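Local coordinates for putative uncharacterized protein (Mycobacterium avium, PDB 2Z6V), which probably acts as a sulfotransferase (STF9), transferring sulfo groups to an acceptor not yet identified, at residues W216-A221 / M309-Y314. Sequence-based numbering, arbitrary orientation.
Sequences WLFDEA and MWQMRY. With PLM (palmitic acid), chain C.
Phe218, from the last turn of helix 212-219, points at helix 301-326 and enters an aromatic cluster with Trp310 and Tyr314. Its edge carbon CD2 lies over one face of the Tyr314 ring, 3.4 Å from Tyr314 CG, with the two ring planes turned obliquely at 55°. Against Trp310 the relation differs: the rings share almost the same tilt (16°) but are displaced, with little face in common, and Trp310 CH2 meets Phe218 CD2 at 3.8 Å. With CG anti to the backbone N (chi1 174°), the Trp310 indole swings outward from its helix and across the gap, so that CH2 and CZ3 reach Phe218. Tyr314 CE1, one turn on, covers the rim of one indole face. A buried phenylalanine suits the place, since it offers a flat hydrocarbon ring and no polar side-chain atom needing a partner.

The polar link lies beside this cluster. Tyr314 OH donates a hydrogen bond to Asp219 OD1 at the ring edge; the modelled 2.5 Å is unusually short and its exact length doubtful. Tyrosine thus serves twice, with its face for Phe218 and its hydroxyl for the exposed Asp219. Nearby, Phe218 O accepts from Arg318, a further tie between the two helices.

On the palmitic acid side, Gln311 CG approaches Phe218 CE2 at 4.3 Å. Beyond CG the glutamine is extended, bringing NE2 within 3.3 Å of PLM O1 in a long hydrogen bond, though the detailed placement of amide and lipid is doubtful.

Both segments belong to the sulfotransferase family region, among the helices around its five-stranded parallel sheet; helix 392-405 also packs on 301-326, through Met309, Met312 and Arg313. The chemistry implies a division of labour: aromatic packing joins the helices, the Tyr314–Asp219 bond ties the acid to the tyrosine edge, and Gln311 may connect to the fatty acid.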
loop_
_atom_site.group_PDB
_atom_site.type_symbol
_atom_site.label_atom_id
_atom_site.label_comp_id
_atom_site.label_asym_id
_atom_site.label_seq_id
_atom_site.Cartn_x
_atom_site.Cartn_y
_atom_site.Cartn_z
ATOM N N TRP A 216 13.380 6.292 10.206
ATOM C CA TRP A 216 13.037 5.619 11.449
ATOM C C TRP A 216 12.373 4.304 11.113
ATOM O O TRP A 216 12.702 3.256 11.675
ATOM C CB TRP A 216 12.062 6.458 12.269
ATOM C CG TRP A 216 11.450 5.693 13.415
ATOM C CD1 TRP A 216 12.061 5.339 14.588
ATOM C CD2 TRP A 216 10.114 5.164 13.483
ATOM N NE1 TRP A 216 11.190 4.623 15.380
ATOM C CE2 TRP A 216 9.989 4.502 14.729
ATOM C CE3 TRP A 216 9.012 5.188 12.614
ATOM C CZ2 TRP A 216 8.802 3.867 15.130
ATOM C CZ3 TRP A 216 7.829 4.560 13.010
ATOM C CH2 TRP A 216 7.737 3.907 14.261
ATOM N N LEU A 217 11.436 4.383 10.177
ATOM C CA LEU A 217 10.667 3.232 9.739
ATOM C C LEU A 217 11.537 2.104 9.209
ATOM O O LEU A 217 11.393 0.960 9.626
ATOM C CB LEU A 217 9.667 3.656 8.662
ATOM C CG LEU A 217 8.654 2.589 8.243
ATOM C CD1 LEU A 217 7.731 2.253 9.414
ATOM C CD2 LEU A 217 7.860 3.099 7.056
ATOM N N PHE A 218 12.440 2.436 8.298
ATOM C CA PHE A 218 13.316 1.449 7.685
ATOM C C PHE A 218 14.458 0.936 8.563
ATOM O O PHE A 218 14.787 -0.248 8.520
ATOM C CB PHE A 218 13.911 2.026 6.395
ATOM C CG PHE A 218 12.954 2.063 5.238
ATOM C CD1 PHE A 218 11.582 2.091 5.441
ATOM C CD2 PHE A 218 13.435 2.094 3.935
ATOM C CE1 PHE A 218 10.696 2.151 4.353
ATOM C CE2 PHE A 218 12.560 2.154 2.840
ATOM C CZ PHE A 218 11.188 2.182 3.051
ATOM N N ASP A 219 15.057 1.818 9.362
ATOM C CA ASP A 219 16.198 1.432 10.193
ATOM C C ASP A 219 15.979 1.184 11.678
ATOM O O ASP A 219 16.842 0.593 12.325
ATOM C CB ASP A 219 17.325 2.460 10.041
ATOM C CG ASP A 219 17.768 2.637 8.598
ATOM O OD1 ASP A 219 17.735 1.644 7.832
ATOM O OD2 ASP A 219 18.164 3.765 8.233
ATOM N N GLU A 220 14.845 1.614 12.224
ATOM C CA GLU A 220 14.601 1.433 13.654
ATOM C C GLU A 220 13.307 0.741 14.041
ATOM O O GLU A 220 13.296 -0.147 14.890
ATOM C CB GLU A 220 14.641 2.783 14.364
ATOM C CG GLU A 220 16.011 3.417 14.443
ATOM C CD GLU A 220 15.957 4.784 15.103
ATOM O OE1 GLU A 220 15.538 5.758 14.437
ATOM O OE2 GLU A 220 16.319 4.879 16.297
ATOM N N ALA A 221 12.209 1.165 13.432
ATOM C CA ALA A 221 10.906 0.597 13.745
ATOM C C ALA A 221 10.864 -0.930 13.747
ATOM O O ALA A 221 11.368 -1.591 12.834
ATOM C CB ALA A 221 9.859 1.142 12.778
ATOM N N MET A 309 16.035 7.470 -4.304
ATOM C CA MET A 309 17.116 6.522 -4.550
ATOM C C MET A 309 17.389 5.687 -3.306
ATOM O O MET A 309 17.560 4.476 -3.384
ATOM C CB MET A 309 18.386 7.272 -4.947
ATOM C CG MET A 309 19.598 6.383 -5.121
ATOM S SD MET A 309 21.102 7.347 -5.342
ATOM C CE MET A 309 20.889 7.934 -7.006
ATOM N N TRP A 310 17.432 6.357 -2.162
ATOM C CA TRP A 310 17.674 5.715 -0.877
ATOM C C TRP A 310 16.558 4.708 -0.580
ATOM O O TRP A 310 16.818 3.581 -0.153
ATOM C CB TRP A 310 17.728 6.791 0.207
ATOM C CG TRP A 310 17.842 6.284 1.609
ATOM C CD1 TRP A 310 18.990 6.019 2.298
ATOM C CD2 TRP A 310 16.762 6.020 2.513
ATOM N NE1 TRP A 310 18.693 5.613 3.580
ATOM C CE2 TRP A 310 17.331 5.604 3.737
ATOM C CE3 TRP A 310 15.366 6.099 2.409
ATOM C CZ2 TRP A 310 16.554 5.267 4.850
ATOM C CZ3 TRP A 310 14.592 5.766 3.516
ATOM C CH2 TRP A 310 15.191 5.354 4.721
ATOM N N GLN A 311 15.316 5.119 -0.812
ATOM C CA GLN A 311 14.176 4.253 -0.569
ATOM C C GLN A 311 14.160 3.049 -1.506
ATOM O O GLN A 311 13.870 1.925 -1.084
ATOM C CB GLN A 311 12.873 5.037 -0.713
ATOM C CG GLN A 311 12.497 5.816 0.523
ATOM C CD GLN A 311 11.132 6.461 0.396
ATOM O OE1 GLN A 311 10.233 5.896 -0.210
ATOM N NE2 GLN A 311 10.970 7.634 0.981
ATOM N N MET A 312 14.464 3.280 -2.778
ATOM C CA MET A 312 14.484 2.188 -3.736
ATOM C C MET A 312 15.525 1.138 -3.363
ATOM O O MET A 312 15.281 -0.055 -3.530
ATOM C CB MET A 312 14.752 2.712 -5.151
ATOM C CG MET A 312 13.559 3.434 -5.758
ATOM S SD MET A 312 12.084 2.393 -5.753
ATOM C CE MET A 312 11.672 2.310 -7.491
ATOM N N ARG A 313 16.676 1.571 -2.854
ATOM C CA ARG A 313 17.717 0.625 -2.469
ATOM C C ARG A 313 17.162 -0.427 -1.500
ATOM O O ARG A 313 17.421 -1.621 -1.657
ATOM C CB ARG A 313 18.902 1.357 -1.836
ATOM C CG ARG A 313 20.017 0.428 -1.386
ATOM C CD ARG A 313 21.336 1.166 -1.208
ATOM N NE ARG A 313 21.243 2.310 -0.301
ATOM C CZ ARG A 313 20.921 2.229 0.989
ATOM N NH1 ARG A 313 20.652 1.051 1.539
ATOM N NH2 ARG A 313 20.877 3.327 1.736
ATOM N N TYR A 314 16.393 0.013 -0.507
ATOM C CA TYR A 314 15.801 -0.912 0.448
ATOM C C TYR A 314 14.778 -1.816 -0.230
ATOM O O TYR A 314 14.629 -2.981 0.138
ATOM C CB TYR A 314 15.107 -0.158 1.578
ATOM C CG TYR A 314 16.036 0.447 2.600
ATOM C CD1 TYR A 314 16.805 1.568 2.303
ATOM C CD2 TYR A 314 16.105 -0.075 3.885
ATOM C CE1 TYR A 314 17.612 2.157 3.269
ATOM C CE2 TYR A 314 16.903 0.499 4.853
ATOM C CZ TYR A 314 17.652 1.617 4.547
ATOM O OH TYR A 314 18.406 2.206 5.539
HETATM C C1 PLM C . 6.665 7.961 0.920
HETATM O O1 PLM C . 7.797 8.389 1.236
HETATM O O2 PLM C . 5.618 8.093 1.589
HETATM C C2 PLM C . 6.539 7.208 -0.407
HETATM C C3 PLM C . 7.613 6.126 -0.535
HETATM C C4 PLM C . 7.433 5.268 -1.788
HETATM C C5 PLM C . 6.091 4.532 -1.782
HETATM C C6 PLM C . 4.943 5.436 -2.236
HETATM C C7 PLM C . 3.597 4.783 -1.920
HETATM C C8 PLM C . 3.310 4.837 -0.418
HETATM C C9 PLM C . 2.667 3.529 0.043
HETATM C CA PLM C . 1.458 3.164 -0.821
HETATM C CB PLM C . 1.122 1.675 -0.708
HETATM C CC PLM C . 2.349 0.836 -1.067
HETATM C CD PLM C . 3.321 0.758 0.112
HETATM C CE PLM C . 4.743 0.402 -0.328
HETATM C CF PLM C . 5.321 1.521 -1.197
HETATM C CG PLM C . 6.790 1.275 -1.540
#